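Local coordinates for protein LupI (Flavobacterium sp. YS-80-122, PDB 6IY4) that probably inhibits metalloendopeptidases, among them a cold-adapted marine protease, as a periplasmic inhibitor of the Inh family, at residues L57-K62 with L68-R73; A41-T46 with K86-Q91. All coordinates share one frame; numbering follows the deposited sequence.

Contact 1 (L57-K62 with L68-R73); sequences LLLIGK and LFLELR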
loop_
_atom_site.group_PDB
_atom_site.type_symbol
_atom_site.label_atom_id
_atom_site.label_comp_id
_atom_site.label_asym_id
_atom_site.label_seq_id
_atom_site.Cartn_x
_atom_site.Cartn_y
_atom_site.Cartn_z
ATOM N N LEU A 57 3.948 -7.238 -0.394
ATOM C CA LEU A 57 4.110 -6.063 -1.239
ATOM C C LEU A 57 5.013 -5.059 -0.540
ATOM O O LEU A 57 4.815 -4.811 0.662
ATOM C CB LEU A 57 2.726 -5.471 -1.475
ATOM C CG LEU A 57 2.671 -4.190 -2.310
ATOM C CD1 LEU A 57 3.103 -4.497 -3.729
ATOM C CD2 LEU A 57 1.280 -3.590 -2.344
ATOM N N LEU A 58 5.910 -4.423 -1.280
ATOM C CA LEU A 58 6.759 -3.334 -0.750
ATOM C C LEU A 58 6.265 -2.018 -1.304
ATOM O O LEU A 58 6.131 -1.929 -2.510
ATOM C CB LEU A 58 8.206 -3.511 -1.187
ATOM C CG LEU A 58 8.988 -4.571 -0.446
ATOM C CD1 LEU A 58 10.258 -4.854 -1.213
ATOM C CD2 LEU A 58 9.340 -4.149 0.976
ATOM N N LEU A 59 6.005 -1.085 -0.421
ATOM C CA LEU A 59 5.832 0.331 -0.772
ATOM C C LEU A 59 7.187 0.983 -0.526
ATOM O O LEU A 59 7.770 0.756 0.546
ATOM C CB LEU A 59 4.762 0.967 0.100
ATOM C CG LEU A 59 3.407 0.257 0.169
ATOM C CD1 LEU A 59 2.445 1.093 0.977
ATOM C CD2 LEU A 59 2.870 -0.032 -1.227
ATOM N N ILE A 60 7.669 1.740 -1.501
ATOM C CA ILE A 60 9.076 2.206 -1.510
ATOM C C ILE A 60 9.074 3.723 -1.616
ATOM O O ILE A 60 8.348 4.235 -2.447
ATOM C CB ILE A 60 9.804 1.517 -2.658
ATOM C CG1 ILE A 60 9.737 -0.008 -2.482
ATOM C CG2 ILE A 60 11.252 1.970 -2.711
ATOM C CD1 ILE A 60 10.263 -0.796 -3.671
ATOM N N GLY A 61 9.944 4.377 -0.853
ATOM C CA GLY A 61 10.022 5.843 -0.838
ATOM C C GLY A 61 10.915 6.356 -1.940
ATOM O O GLY A 61 11.475 5.585 -2.740
ATOM N N LYS A 62 11.053 7.680 -2.017
ATOM C CA LYS A 62 11.702 8.299 -3.189
ATOM C C LYS A 62 13.182 7.903 -3.262
ATOM O O LYS A 62 13.735 7.891 -4.378
ATOM C CB LYS A 62 11.577 9.828 -3.153
ATOM C CG LYS A 62 12.003 10.495 -4.453
ATOM C CD LYS A 62 11.868 12.009 -4.474
ATOM C CE LYS A 62 10.488 12.499 -4.087
ATOM N NZ LYS A 62 10.139 13.748 -4.808
ATOM N N LEU A 68 6.920 0.637 3.586
ATOM C CA LEU A 68 6.178 -0.396 4.349
ATOM C C LEU A 68 6.261 -1.704 3.573
ATOM O O LEU A 68 6.192 -1.698 2.340
ATOM C CB LEU A 68 4.724 0.014 4.530
ATOM C CG LEU A 68 3.929 -0.801 5.540
ATOM C CD1 LEU A 68 4.444 -0.564 6.938
ATOM C CD2 LEU A 68 2.440 -0.482 5.444
ATOM N N PHE A 69 6.305 -2.799 4.293
ATOM C CA PHE A 69 6.071 -4.152 3.771
ATOM C C PHE A 69 4.701 -4.584 4.265
ATOM O O PHE A 69 4.448 -4.524 5.486
ATOM C CB PHE A 69 7.133 -5.148 4.229
ATOM C CG PHE A 69 6.781 -6.552 3.803
ATOM C CD1 PHE A 69 6.871 -6.933 2.473
ATOM C CD2 PHE A 69 6.316 -7.462 4.722
ATOM C CE1 PHE A 69 6.539 -8.207 2.075
ATOM C CE2 PHE A 69 5.975 -8.736 4.321
ATOM C CZ PHE A 69 6.087 -9.099 3.012
ATOM N N LEU A 70 3.858 -5.061 3.355
ATOM C CA LEU A 70 2.533 -5.617 3.728
ATOM C C LEU A 70 2.481 -7.091 3.336
ATOM O O LEU A 70 2.894 -7.443 2.233
ATOM C CB LEU A 70 1.399 -4.875 3.027
ATOM C CG LEU A 70 1.374 -3.357 3.231
ATOM C CD1 LEU A 70 2.127 -2.565 2.163
ATOM C CD2 LEU A 70 -0.064 -2.848 3.311
ATOM N N GLU A 71 1.927 -7.884 4.217
ATOM C CA GLU A 71 1.723 -9.327 3.949
ATOM C C GLU A 71 0.448 -9.513 3.129
ATOM O O GLU A 71 -0.572 -8.908 3.435
ATOM C CB GLU A 71 1.672 -10.013 5.307
ATOM C CG GLU A 71 1.535 -11.506 5.304
ATOM C CD GLU A 71 1.703 -12.066 6.716
ATOM O OE1 GLU A 71 1.572 -11.282 7.704
ATOM O OE2 GLU A 71 1.993 -13.284 6.830
ATOM N N LEU A 72 0.490 -10.438 2.183
ATOM C CA LEU A 72 -0.679 -10.904 1.418
ATOM C C LEU A 72 -1.527 -11.729 2.361
ATOM O O LEU A 72 -0.952 -12.663 3.002
ATOM C CB LEU A 72 -0.174 -11.746 0.256
ATOM C CG LEU A 72 -1.232 -12.266 -0.697
ATOM C CD1 LEU A 72 -2.110 -11.181 -1.254
ATOM C CD2 LEU A 72 -0.521 -13.033 -1.799
ATOM N N ARG A 73 -2.808 -11.389 2.495
ATOM C CA ARG A 73 -3.685 -12.126 3.444
ATOM C C ARG A 73 -4.582 -13.096 2.683
ATOM O O ARG A 73 -4.801 -14.195 3.150
ATOM C CB ARG A 73 -4.447 -11.150 4.336
ATOM C CG ARG A 73 -3.540 -10.359 5.269
ATOM C CD ARG A 73 -3.543 -10.762 6.743
ATOM N NE ARG A 73 -3.524 -12.193 6.928
ATOM C CZ ARG A 73 -2.450 -12.954 6.812
ATOM N NH1 ARG A 73 -1.279 -12.405 6.540
ATOM N NH2 ARG A 73 -2.548 -14.265 6.963
#

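Contact 2 (A41-T46 with K86-Q91); sequences AWLGRT and KTLVMQ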
loop_
_atom_site.group_PDB
_atom_site.type_symbol
_atom_site.label_atom_id
_atom_site.label_comp_id
_atom_site.label_asym_id
_atom_site.label_seq_id
_atom_site.Cartn_x
_atom_site.Cartn_y
_atom_site.Cartn_z
ATOM N N ALA A 41 -0.324 10.693 6.006
ATOM C CA ALA A 41 -0.957 10.778 7.338
ATOM C C ALA A 41 -0.592 9.543 8.156
ATOM O O ALA A 41 -0.688 9.598 9.414
ATOM C CB ALA A 41 -2.448 10.893 7.190
ATOM N N TRP A 42 -0.175 8.450 7.511
ATOM C CA TRP A 42 -0.118 7.121 8.181
ATOM C C TRP A 42 1.316 6.575 8.233
ATOM O O TRP A 42 1.637 5.772 9.134
ATOM C CB TRP A 42 -1.054 6.144 7.457
ATOM C CG TRP A 42 -2.499 6.537 7.499
ATOM C CD1 TRP A 42 -3.146 7.191 8.508
ATOM C CD2 TRP A 42 -3.501 6.268 6.502
ATOM N NE1 TRP A 42 -4.472 7.339 8.208
ATOM C CE2 TRP A 42 -4.716 6.809 6.971
ATOM C CE3 TRP A 42 -3.495 5.638 5.263
ATOM C CZ2 TRP A 42 -5.905 6.733 6.250
ATOM C CZ3 TRP A 42 -4.665 5.579 4.542
ATOM C CH2 TRP A 42 -5.855 6.115 5.025
ATOM N N LEU A 43 2.138 6.918 7.259
ATOM C CA LEU A 43 3.499 6.365 7.120
ATOM C C LEU A 43 4.506 7.505 7.305
ATOM O O LEU A 43 4.227 8.624 6.808
ATOM C CB LEU A 43 3.628 5.725 5.729
ATOM C CG LEU A 43 2.675 4.578 5.405
ATOM C CD1 LEU A 43 2.842 4.130 3.972
ATOM C CD2 LEU A 43 2.846 3.414 6.362
ATOM N N GLY A 44 5.646 7.166 7.891
ATOM C CA GLY A 44 6.795 8.087 8.040
ATOM C C GLY A 44 7.391 8.486 6.704
ATOM O O GLY A 44 7.812 9.639 6.531
ATOM N N ARG A 45 7.379 7.557 5.753
ATOM C CA ARG A 45 7.998 7.725 4.425
ATOM C C ARG A 45 6.887 7.615 3.403
ATOM O O ARG A 45 6.256 6.578 3.396
ATOM C CB ARG A 45 9.072 6.655 4.268
ATOM C CG ARG A 45 9.976 6.928 3.081
ATOM C CD ARG A 45 10.885 5.761 2.768
ATOM N NE ARG A 45 11.745 5.474 3.908
ATOM C CZ ARG A 45 12.766 6.240 4.311
ATOM N NH1 ARG A 45 13.064 7.380 3.692
ATOM N NH2 ARG A 45 13.503 5.844 5.340
ATOM N N THR A 46 6.610 8.653 2.630
ATOM C CA THR A 46 5.565 8.625 1.594
ATOM C C THR A 46 6.034 7.751 0.424
ATOM O O THR A 46 7.100 7.972 -0.110
ATOM C CB THR A 46 5.269 10.037 1.100
ATOM O OG1 THR A 46 4.701 10.735 2.216
ATOM C CG2 THR A 46 4.307 10.032 -0.058
ATOM N N LYS A 86 -0.078 0.083 14.703
ATOM C CA LYS A 86 -1.260 0.214 13.825
ATOM C C LYS A 86 -1.120 -0.837 12.708
ATOM O O LYS A 86 0.006 -1.343 12.510
ATOM C CB LYS A 86 -1.334 1.670 13.364
ATOM C CG LYS A 86 -1.581 2.662 14.496
ATOM C CD LYS A 86 -3.006 2.601 15.022
ATOM C CE LYS A 86 -3.132 2.853 16.512
ATOM N NZ LYS A 86 -4.481 2.470 16.999
ATOM N N THR A 87 -2.231 -1.179 12.047
ATOM C CA THR A 87 -2.257 -2.055 10.843
ATOM C C THR A 87 -2.825 -1.240 9.673
ATOM O O THR A 87 -3.902 -0.666 9.815
ATOM C CB THR A 87 -3.075 -3.334 11.018
ATOM O OG1 THR A 87 -2.470 -3.952 12.150
ATOM C CG2 THR A 87 -3.015 -4.245 9.813
ATOM N N LEU A 88 -2.075 -1.160 8.593
ATOM C CA LEU A 88 -2.562 -0.538 7.341
ATOM C C LEU A 88 -3.084 -1.665 6.490
ATOM O O LEU A 88 -2.369 -2.669 6.283
ATOM C CB LEU A 88 -1.435 0.190 6.615
ATOM C CG LEU A 88 -1.835 0.909 5.334
ATOM C CD1 LEU A 88 -2.776 2.045 5.623
ATOM C CD2 LEU A 88 -0.616 1.421 4.612
ATOM N N VAL A 89 -4.320 -1.516 6.081
ATOM C CA VAL A 89 -5.027 -2.491 5.239
ATOM C C VAL A 89 -5.099 -1.911 3.838
ATOM O O VAL A 89 -5.365 -0.698 3.691
ATOM C CB VAL A 89 -6.444 -2.730 5.801
ATOM C CG1 VAL A 89 -7.211 -3.713 4.940
ATOM C CG2 VAL A 89 -6.377 -3.214 7.248
ATOM N N MET A 90 -4.856 -2.746 2.840
ATOM C CA MET A 90 -5.106 -2.336 1.446
ATOM C C MET A 90 -5.940 -3.451 0.822
ATOM O O MET A 90 -5.629 -4.626 0.977
ATOM C CB MET A 90 -3.828 -1.962 0.680
ATOM C CG MET A 90 -2.991 -3.029 0.343
ATOM S SD MET A 90 -1.422 -2.385 -0.401
ATOM C CE MET A 90 -1.836 -2.206 -2.127
ATOM N N GLN A 91 -7.040 -3.086 0.210
ATOM C CA GLN A 91 -7.973 -4.087 -0.340
ATOM C C GLN A 91 -8.450 -3.558 -1.667
ATOM O O GLN A 91 -8.732 -2.378 -1.724
ATOM C CB GLN A 91 -9.240 -4.224 0.477
ATOM C CG GLN A 91 -9.068 -4.886 1.809
ATOM C CD GLN A 91 -10.466 -5.017 2.360
ATOM O OE1 GLN A 91 -11.040 -4.058 2.883
ATOM N NE2 GLN A 91 -11.047 -6.194 2.147
#

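Contact 1 (L57-K62 with L68-R73)
With CG anti to the carbonyl carbon (chi1 -52° in L59 and -55° in L70), these two leucines send their branches toward one another on the same face of the sheet, and L59 CG comes to 3.7 Å from L70 CD1, the side chains crossing obliquely. L59 CD1 reaches back to L68 CB, while L70 CD1 also rests 3.8 Å from L57 O. On the other face F69 holds CG anti to its backbone N (chi1 174°), which lays the ring beside the opposite strand: its CD1 is 3.5 Å from L57 O and its CE1 3.7 Å from L57 N. L58 CD2 meets this ring at the edge, near the ring plane, 4.0 Å from F69 CD1. Replacing the F69 ring with the methyl of an alanine would probably leave L58 CD2 without its aromatic neighbour and expose more of the L57 backbone on this face. The frame beneath is an antiparallel beta hairpin within the barrel of the Inh fold, strands 56-60 and 66-74 alternating hydrogen-bonded pairs (L57 with L70, L59 with L68) with the non-hydrogen-bonded pair L58 and F69. L59 N bonds to L68 O at 2.8 Å, and L68 N returns a longer bond to L59 O, 3.2 Å. F69 CA and L58 CA each add a CA-H...O contact, to L57 O and L68 O. Y78 and M90 extend the apolar layer around L57 and L70.

Contact 2 (A41-T46 with K86-Q91)
The loop 41-46 and the strand 86-91 share no hydrogen bond, and even their nearest CA atoms, those of W42 and L88, stand 8.1 Å apart, a spacing that leaves the whole contact to side chains. L88 bridges the gap. Its CG lies anti to its backbone N (chi1 -178°), and the two methyl groups beyond it serve different partners, so that one leucine touches two successive loop residues. L88 CD1 meets the six-membered part of the W42 indole, 3.7 Å from W42 CE3 and 4.2 Å from W42 CZ3. L88 CD2 faces the branch end of L43, where L43 CD2 lies 4.4 Å away, a looser apolar touch. The CB of W42 already points toward the strand, and with chi1 near -63° the indole swings beside its own backbone N, and the W42 and L88 side chains cross at about a right angle. The CB of L43 does not point at the strand, and only the end of the side chain draws nearer.

The neighbours show how the loop is seated. W42 also packs on V14 of strand 8-14 and L43 on L68 of strand 66-74, while R45 O accepts a hydrogen bond from S67 OG. The disulfide between C22 and C38 fastens the chain just ahead of this loop to strand 22-26. Such apolar closure, with loop side chains set against the inward-facing residues of the strands, is consistent with a long connection covering one end of the antiparallel beta barrel of Inh-type protease inhibitors.

Contact 1 and contact 2 illustrate two ways of building one small barrel, the first by strand pairing and the second by laying a loop against a strand. Their centres are 9 Å apart, and their apolar side chains merge in a common interior. L68 CD2 lies 3.7 Å from L88 CD2, which joins the hairpin directly to the leucine on which the loop rests, and L57 CD2 touches M90 CE farther along strand 86-92. L70 CD2 also approaches L88 O, at 3.8 Å. A second junction lies at G61, whose CA packs 3.7 Å from R45 CD. No ligand or active site is known at either contact, so both probably belong to the structural scaffold of the inhibitor.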